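PDB 1UB7: 3-oxoacyl-[acyl-carrier protein] synthase from Thermus thermophilus, which probably catalyses the first condensation of fatty acid synthesis, joining an acetyl group from acetyl-CoA to malonyl-ACP with loss of carbon dioxide. Local coordinates for residues A[42-45]-A[46-50]; A[213-216]-A[217-221]; A[262-265]-A[266-269]. All blocks are in the same frame, centred on the assembly; numbering follows the deposited sequence.

Interaction 1: A[42-45]-A[46-50]; sequences RVAA and EDEYT
Glu48 reaches back across a type I beta turn, Ala45 to Glu48, and grips the residue that opens it. Its OE1 accepts the backbone N-H of Ala45, with N and OE1 2.7 Å apart and an N-H...O angle of 159°. The N-H meets OE1 on the anti side, 16° out of the carboxylate plane. The turn itself is closed by Glu48 N bonding to Ala45 O at 3.0 Å. That donor stands well above the carbonyl plane, not on a lone pair. The side chain and the backbone of Glu48 thus hold the N-H and the C=O of one alanine.

The tight part lies on the Ala44 side. Glu48 has CG anti to its N (chi1 177°) and an extended chain, which carries OE1 back along the turn. OE1 comes within 3.2 Å of Ala44 CA. Ala44 CB also rests 3.3 Å from Glu48 O. Both Ala44 and Glu48 are buried.

The other side is loose. Ala45, Glu46 and Asp47 are exposed. The extended Glu46 chain leads away from the turn, and only its CB comes near, 3.7 Å from Ala45 C. Asp47 OD1 comes no closer than 4.2 Å to Ala45 CB.

The turn links strand 40-43 to helix 50-64, and Tyr49 is the N-cap of that helix. Asp47 O is also hydrogen-bonded to Arg196 of the second subunit, so the turn takes part in the dimer interface.

The second carboxylate oxygen, Glu48 OE2, bonds to Tyr10 OH and forms a salt bridge with Lys56. Both oxygens of this buried acid therefore have partners. Lys56 beside it probably favours the charged form, and the bonds to both oxygens probably fix the rotation of the carboxylate.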
loop_
_atom_site.group_PDB
_atom_site.type_symbol
_atom_site.label_atom_id
_atom_site.label_comp_id
_atom_site.label_asym_id
_atom_site.label_seq_id
_atom_site.Cartn_x
_atom_site.Cartn_y
_atom_site.Cartn_z
ATOM N N ARG A 42 -9.375 -23.416 3.145
ATOM C CA ARG A 42 -7.991 -23.874 3.142
ATOM C C ARG A 42 -7.173 -23.130 4.187
ATOM O O ARG A 42 -7.463 -21.985 4.490
ATOM C CB ARG A 42 -7.384 -23.674 1.754
ATOM C CG ARG A 42 -8.146 -24.381 0.647
ATOM C CD ARG A 42 -8.397 -25.845 0.997
ATOM N NE ARG A 42 -8.968 -26.572 -0.134
ATOM C CZ ARG A 42 -8.257 -27.084 -1.138
ATOM N NH1 ARG A 42 -6.934 -26.959 -1.158
ATOM N NH2 ARG A 42 -8.866 -27.719 -2.133
ATOM N N VAL A 43 -6.161 -23.785 4.744
ATOM C CA VAL A 43 -5.312 -23.166 5.766
ATOM C C VAL A 43 -3.830 -23.358 5.424
ATOM O O VAL A 43 -3.386 -24.475 5.134
ATOM C CB VAL A 43 -5.598 -23.765 7.173
ATOM C CG1 VAL A 43 -4.753 -23.066 8.234
ATOM C CG2 VAL A 43 -7.086 -23.623 7.504
ATOM N N ALA A 44 -3.074 -22.262 5.466
ATOM C CA ALA A 44 -1.650 -22.295 5.135
ATOM C C ALA A 44 -0.850 -23.201 6.056
ATOM O O ALA A 44 -1.109 -23.262 7.260
ATOM C CB ALA A 44 -1.072 -20.879 5.173
ATOM N N ALA A 45 0.130 -23.900 5.491
ATOM C CA ALA A 45 0.959 -24.784 6.297
ATOM C C ALA A 45 1.616 -23.959 7.407
ATOM O O ALA A 45 1.661 -22.725 7.339
ATOM C CB ALA A 45 2.010 -25.455 5.434
ATOM N N GLU A 46 2.127 -24.644 8.423
ATOM C CA GLU A 46 2.743 -23.988 9.568
ATOM C C GLU A 46 3.756 -22.905 9.208
ATOM O O GLU A 46 3.737 -21.813 9.777
ATOM C CB GLU A 46 3.422 -25.028 10.455
ATOM C CG GLU A 46 3.809 -24.498 11.830
ATOM C CD GLU A 46 4.808 -25.397 12.540
ATOM O OE1 GLU A 46 4.593 -26.629 12.557
ATOM O OE2 GLU A 46 5.806 -24.867 13.084
ATOM N N ASP A 47 4.645 -23.210 8.272
ATOM C CA ASP A 47 5.664 -22.258 7.867
ATOM C C ASP A 47 5.372 -21.702 6.472
ATOM O O ASP A 47 6.288 -21.471 5.677
ATOM C CB ASP A 47 7.016 -22.952 7.880
ATOM C CG ASP A 47 7.054 -24.142 6.938
ATOM O OD1 ASP A 47 5.970 -24.691 6.628
ATOM O OD2 ASP A 47 8.159 -24.538 6.508
ATOM N N GLU A 48 4.095 -21.500 6.166
ATOM C CA GLU A 48 3.707 -20.961 4.868
ATOM C C GLU A 48 3.037 -19.619 5.108
ATOM O O GLU A 48 1.961 -19.565 5.692
ATOM C CB GLU A 48 2.736 -21.919 4.179
ATOM C CG GLU A 48 2.206 -21.442 2.845
ATOM C CD GLU A 48 1.271 -22.460 2.190
ATOM O OE1 GLU A 48 0.457 -23.065 2.917
ATOM O OE2 GLU A 48 1.338 -22.643 0.951
ATOM N N TYR A 49 3.667 -18.532 4.666
ATOM C CA TYR A 49 3.101 -17.198 4.880
ATOM C C TYR A 49 2.569 -16.481 3.653
ATOM O O TYR A 49 2.617 -17.006 2.536
ATOM C CB TYR A 49 4.112 -16.317 5.596
ATOM C CG TYR A 49 4.418 -16.843 6.970
ATOM C CD1 TYR A 49 5.374 -17.843 7.162
ATOM C CD2 TYR A 49 3.692 -16.404 8.075
ATOM C CE1 TYR A 49 5.597 -18.396 8.422
ATOM C CE2 TYR A 49 3.905 -16.951 9.339
ATOM C CZ TYR A 49 4.857 -17.944 9.504
ATOM O OH TYR A 49 5.067 -18.473 10.755
ATOM N N THR A 50 2.056 -15.273 3.867
ATOM C CA THR A 50 1.488 -14.495 2.766
ATOM C C THR A 50 2.367 -14.415 1.518
ATOM O O THR A 50 1.863 -14.534 0.396
ATOM C CB THR A 50 1.129 -13.080 3.213
ATOM O OG1 THR A 50 0.012 -13.145 4.109
ATOM C CG2 THR A 50 0.781 -12.208 2.002
#

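Interaction 2: A[213-216]-A[217-221]; sequences EVFK and FAVRV
Lys216 and Arg220 lie side by side, one helical turn apart, and point the same way. The lysine stem packs over one face of the Arg220 guanidinium, with Lys216 CG 3.7 Å from Arg220 NH1. The charged ends do not meet: Lys216 NZ and Arg220 NH1 are 5.9 Å apart. The lysine chain bends at chi3 (-59°), which turns its amino group back toward Glu213. There NZ makes a salt bridge with Glu213 OE1 at 3.3 Å, and its hydrogen bonds to both carboxylate oxygens are weak. This i to i+3 pairing probably offsets the lysine charge beside the arginine.

Phe215 and Val219 meet at a slant on another side of the helix. Val219 CG2 sits 3.4 Å from Phe215 CE1, approaching the ring obliquely. The same methyl, Val219 CG2, is close to the backbone, 3.0 Å from Phe215 O.

All these pairs ride on helix 211-233, a long helix of the thiolase-like fold. Its regular i to i+4 bonds run Phe217 N to Glu213 O, Ala218 N to Val214 O (2.9 Å, 172°) and Val219 N to Phe215 O. The next, Arg220 N to Lys216 O at 3.4 Å, is weak.

Phe217 has CG anti to its N (chi1 170°), as Phe215 does, but its ring serves another side of the helix. One face meets Val221, whose CB stands 3.8 Å above the plane, offset toward the rim. Val214 O lies at the ring edge, near its plane.

The faces of the helix meet different parts of the fold. Phe217, Ala218 and Val221 rest on Phe306 of strand 300-307. Phe215 and Ala218 touch Ile252 of helix 250-258. Val219 and Arg220 touch Arg259.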
loop_
_atom_site.group_PDB
_atom_site.type_symbol
_atom_site.label_atom_id
_atom_site.label_comp_id
_atom_site.label_asym_id
_atom_site.label_seq_id
_atom_site.Cartn_x
_atom_site.Cartn_y
_atom_site.Cartn_z
ATOM N N GLU A 213 -23.625 -4.809 11.072
ATOM C CA GLU A 213 -23.488 -3.573 10.311
ATOM C C GLU A 213 -22.741 -3.851 9.015
ATOM O O GLU A 213 -23.071 -3.293 7.967
ATOM C CB GLU A 213 -22.742 -2.518 11.131
ATOM C CG GLU A 213 -23.451 -2.128 12.421
ATOM C CD GLU A 213 -24.901 -1.728 12.191
ATOM O OE1 GLU A 213 -25.146 -0.821 11.361
ATOM O OE2 GLU A 213 -25.793 -2.320 12.840
ATOM N N VAL A 214 -21.737 -4.720 9.095
ATOM C CA VAL A 214 -20.941 -5.097 7.929
ATOM C C VAL A 214 -21.858 -5.712 6.864
ATOM O O VAL A 214 -21.638 -5.534 5.663
ATOM C CB VAL A 214 -19.830 -6.111 8.322
ATOM C CG1 VAL A 214 -19.031 -6.533 7.097
ATOM C CG2 VAL A 214 -18.909 -5.488 9.358
ATOM N N PHE A 215 -22.889 -6.425 7.319
ATOM C CA PHE A 215 -23.865 -7.064 6.436
ATOM C C PHE A 215 -24.684 -5.985 5.729
ATOM O O PHE A 215 -24.859 -6.008 4.501
ATOM C CB PHE A 215 -24.804 -7.968 7.250
ATOM C CG PHE A 215 -25.749 -8.779 6.407
ATOM C CD1 PHE A 215 -26.765 -8.162 5.678
ATOM C CD2 PHE A 215 -25.593 -10.158 6.298
ATOM C CE1 PHE A 215 -27.605 -8.903 4.852
ATOM C CE2 PHE A 215 -26.432 -10.910 5.472
ATOM C CZ PHE A 215 -27.438 -10.280 4.747
ATOM N N LYS A 216 -25.191 -5.052 6.530
ATOM C CA LYS A 216 -25.993 -3.937 6.046
ATOM C C LYS A 216 -25.196 -3.150 4.983
ATOM O O LYS A 216 -25.731 -2.749 3.943
ATOM C CB LYS A 216 -26.351 -3.042 7.241
ATOM C CG LYS A 216 -27.638 -2.238 7.094
ATOM C CD LYS A 216 -27.907 -1.385 8.337
ATOM C CE LYS A 216 -28.029 -2.236 9.600
ATOM N NZ LYS A 216 -28.380 -1.427 10.809
ATOM N N PHE A 217 -23.907 -2.956 5.262
ATOM C CA PHE A 217 -22.975 -2.241 4.384
ATOM C C PHE A 217 -22.762 -2.960 3.043
ATOM O O PHE A 217 -23.064 -2.419 1.972
ATOM C CB PHE A 217 -21.625 -2.078 5.111
ATOM C CG PHE A 217 -20.505 -1.572 4.235
ATOM C CD1 PHE A 217 -20.554 -0.293 3.679
ATOM C CD2 PHE A 217 -19.407 -2.384 3.953
ATOM C CE1 PHE A 217 -19.525 0.168 2.856
ATOM C CE2 PHE A 217 -18.377 -1.937 3.134
ATOM C CZ PHE A 217 -18.432 -0.659 2.582
ATOM N N ALA A 218 -22.236 -4.178 3.115
ATOM C CA ALA A 218 -21.963 -4.981 1.926
ATOM C C ALA A 218 -23.128 -4.937 0.950
ATOM O O ALA A 218 -22.972 -4.542 -0.212
ATOM C CB ALA A 218 -21.679 -6.431 2.325
ATOM N N VAL A 219 -24.296 -5.335 1.445
ATOM C CA VAL A 219 -25.512 -5.381 0.650
ATOM C C VAL A 219 -25.793 -4.099 -0.137
ATOM O O VAL A 219 -25.956 -4.142 -1.359
ATOM C CB VAL A 219 -26.722 -5.727 1.552
ATOM C CG1 VAL A 219 -27.991 -5.777 0.725
ATOM C CG2 VAL A 219 -26.487 -7.080 2.237
ATOM N N ARG A 220 -25.839 -2.963 0.554
ATOM C CA ARG A 220 -26.112 -1.692 -0.104
ATOM C C ARG A 220 -24.966 -1.211 -0.978
ATOM O O ARG A 220 -25.178 -0.727 -2.097
ATOM C CB ARG A 220 -26.447 -0.621 0.934
ATOM C CG ARG A 220 -27.827 -0.799 1.545
ATOM C CD ARG A 220 -28.053 0.135 2.716
ATOM N NE ARG A 220 -29.356 -0.091 3.329
ATOM C CZ ARG A 220 -29.658 0.252 4.576
ATOM N NH1 ARG A 220 -28.745 0.837 5.342
ATOM N NH2 ARG A 220 -30.870 0.006 5.057
ATOM N N VAL A 221 -23.748 -1.345 -0.472
ATOM C CA VAL A 221 -22.595 -0.907 -1.238
ATOM C C VAL A 221 -22.441 -1.776 -2.489
ATOM O O VAL A 221 -22.450 -1.263 -3.614
ATOM C CB VAL A 221 -21.298 -0.930 -0.362
ATOM C CG1 VAL A 221 -20.366 -2.072 -0.765
ATOM C CG2 VAL A 221 -20.588 0.408 -0.474
#

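Interaction 3: A[262-265]-A[266-269]; sequences LPWE and RVAV
Arg266 N gives its hydrogen to Pro263 O, 2.9 Å away at an angle of 167°, and so closes a tight bend. The donor stands above the carbonyl plane, not on a lone pair. Val267 N makes a second, weak bond to Trp264 O at 3.3 Å. Both bonds span three residues, the spacing of a 3-10 turn.

Apolar contacts use the indole of Trp264. Val269 CG2 approaches its six-membered ring obliquely, 3.5 Å from Trp264 CZ3. Val267 CG1 also comes in at a slant, 4.1 Å from Trp264 CZ3. With Trp264 CG beside the backbone N (chi1 -80°), the ring reaches along the chain past the bend to these two valines. A cation-pi contact with Arg257 adds to its setting.

The third kind is alkyl packing on a charged plane. Leu262 crosses Arg266 at about a right angle. Its CD2 stands 3.2 Å above the guanidinium plane, offset toward the rim, and is nearest to Arg266 NH2 at 3.3 Å. The arginine chain bends at chi3 (58°), and its CD also touches Pro263 CG, 3.8 Å away. Replacing the arginine by an alanine here removes the guanidinium, which would probably leave Leu262 CD2 without its flat partner and open a gap beside the ring of Pro263.

Glu265 O is held by Arg294. Arg266 and Ala268 share backbone hydrogen bonds with Phe243 of strand 242-245. This is a short 3-10 bend in the loop between helices 250-258 and 271-274, beside an outermost strand of the sheet within this chain.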
loop_
_atom_site.group_PDB
_atom_site.type_symbol
_atom_site.label_atom_id
_atom_site.label_comp_id
_atom_site.label_asym_id
_atom_site.label_seq_id
_atom_site.Cartn_x
_atom_site.Cartn_y
_atom_site.Cartn_z
ATOM N N LEU A 262 -30.799 -11.154 -10.870
ATOM C CA LEU A 262 -29.826 -12.068 -11.451
ATOM C C LEU A 262 -29.955 -13.534 -11.067
ATOM O O LEU A 262 -30.292 -13.872 -9.929
ATOM C CB LEU A 262 -28.407 -11.608 -11.102
ATOM C CG LEU A 262 -27.828 -10.378 -11.800
ATOM C CD1 LEU A 262 -26.489 -10.033 -11.159
ATOM C CD2 LEU A 262 -27.658 -10.652 -13.301
ATOM N N PRO A 263 -29.700 -14.424 -12.038
ATOM C CA PRO A 263 -29.750 -15.882 -11.873
ATOM C C PRO A 263 -28.369 -16.341 -11.395
ATOM O O PRO A 263 -27.354 -15.785 -11.823
ATOM C CB PRO A 263 -30.079 -16.375 -13.282
ATOM C CG PRO A 263 -29.393 -15.373 -14.154
ATOM C CD PRO A 263 -29.694 -14.056 -13.469
ATOM N N TRP A 264 -28.325 -17.336 -10.510
ATOM C CA TRP A 264 -27.053 -17.821 -9.978
ATOM C C TRP A 264 -26.001 -18.183 -11.024
ATOM O O TRP A 264 -24.814 -18.273 -10.713
ATOM C CB TRP A 264 -27.287 -19.018 -9.064
ATOM C CG TRP A 264 -27.726 -18.629 -7.700
ATOM C CD1 TRP A 264 -28.974 -18.755 -7.172
ATOM C CD2 TRP A 264 -26.913 -18.044 -6.676
ATOM N NE1 TRP A 264 -28.993 -18.290 -5.877
ATOM C CE2 TRP A 264 -27.741 -17.846 -5.547
ATOM C CE3 TRP A 264 -25.563 -17.665 -6.602
ATOM C CZ2 TRP A 264 -27.265 -17.288 -4.355
ATOM C CZ3 TRP A 264 -25.091 -17.110 -5.414
ATOM C CH2 TRP A 264 -25.942 -16.928 -4.308
ATOM N N GLU A 265 -26.446 -18.383 -12.260
ATOM C CA GLU A 265 -25.566 -18.739 -13.371
ATOM C C GLU A 265 -24.661 -17.579 -13.802
ATOM O O GLU A 265 -23.610 -17.790 -14.411
ATOM C CB GLU A 265 -26.422 -19.174 -14.555
ATOM C CG GLU A 265 -27.478 -18.143 -14.887
ATOM C CD GLU A 265 -28.343 -18.530 -16.059
ATOM O OE1 GLU A 265 -27.801 -18.709 -17.171
ATOM O OE2 GLU A 265 -29.570 -18.648 -15.865
ATOM N N ARG A 266 -25.084 -16.356 -13.496
ATOM C CA ARG A 266 -24.321 -15.164 -13.849
ATOM C C ARG A 266 -23.622 -14.577 -12.627
ATOM O O ARG A 266 -23.293 -13.396 -12.596
ATOM C CB ARG A 266 -25.247 -14.119 -14.477
ATOM C CG ARG A 266 -25.668 -14.456 -15.899
ATOM C CD ARG A 266 -26.853 -13.614 -16.339
ATOM N NE ARG A 266 -26.582 -12.180 -16.279
ATOM C CZ ARG A 266 -27.470 -11.241 -16.595
ATOM N NH1 ARG A 266 -28.687 -11.590 -16.990
ATOM N NH2 ARG A 266 -27.138 -9.956 -16.526
ATOM N N VAL A 267 -23.405 -15.422 -11.625
ATOM C CA VAL A 267 -22.736 -15.031 -10.395
ATOM C C VAL A 267 -21.736 -16.108 -9.999
ATOM O O VAL A 267 -22.081 -17.292 -9.953
ATOM C CB VAL A 267 -23.727 -14.866 -9.249
ATOM C CG1 VAL A 267 -22.974 -14.735 -7.929
ATOM C CG2 VAL A 267 -24.595 -13.639 -9.501
ATOM N N ALA A 268 -20.508 -15.686 -9.697
ATOM C CA ALA A 268 -19.440 -16.604 -9.311
ATOM C C ALA A 268 -19.425 -16.895 -7.818
ATOM O O ALA A 268 -19.495 -15.987 -7.000
ATOM C CB ALA A 268 -18.097 -16.035 -9.736
ATOM N N VAL A 269 -19.317 -18.167 -7.462
ATOM C CA VAL A 269 -19.285 -18.549 -6.050
ATOM C C VAL A 269 -18.246 -19.619 -5.766
ATOM O O VAL A 269 -17.998 -20.495 -6.590
ATOM C CB VAL A 269 -20.655 -19.115 -5.561
ATOM C CG1 VAL A 269 -20.649 -19.249 -4.040
ATOM C CG2 VAL A 269 -21.803 -18.213 -6.014
#

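Overall arrangement
The three contacts are local and do not touch. Interaction 1 is the most remote, its centre 30 Å from the centres of both others, and it lies away from the predicted active site. Interactions 2 and 3 have centres 19 Å apart and nearest atoms about 11 Å apart. Helix 250-258 touches both: its Ile252 meets the helix of interaction 2, while Ile253 and Arg257 meet interaction 3. Interaction 2 is nearer the predicted catalytic residues. The side chain of Ala218 is about 7 Å from that of His246, and that of Val214 about 8 Å from that of Asn276. In interaction 3 the side chain of Val267 is about 11 Å from that of His246, and that of Val269 about 11 Å from that of Asn276.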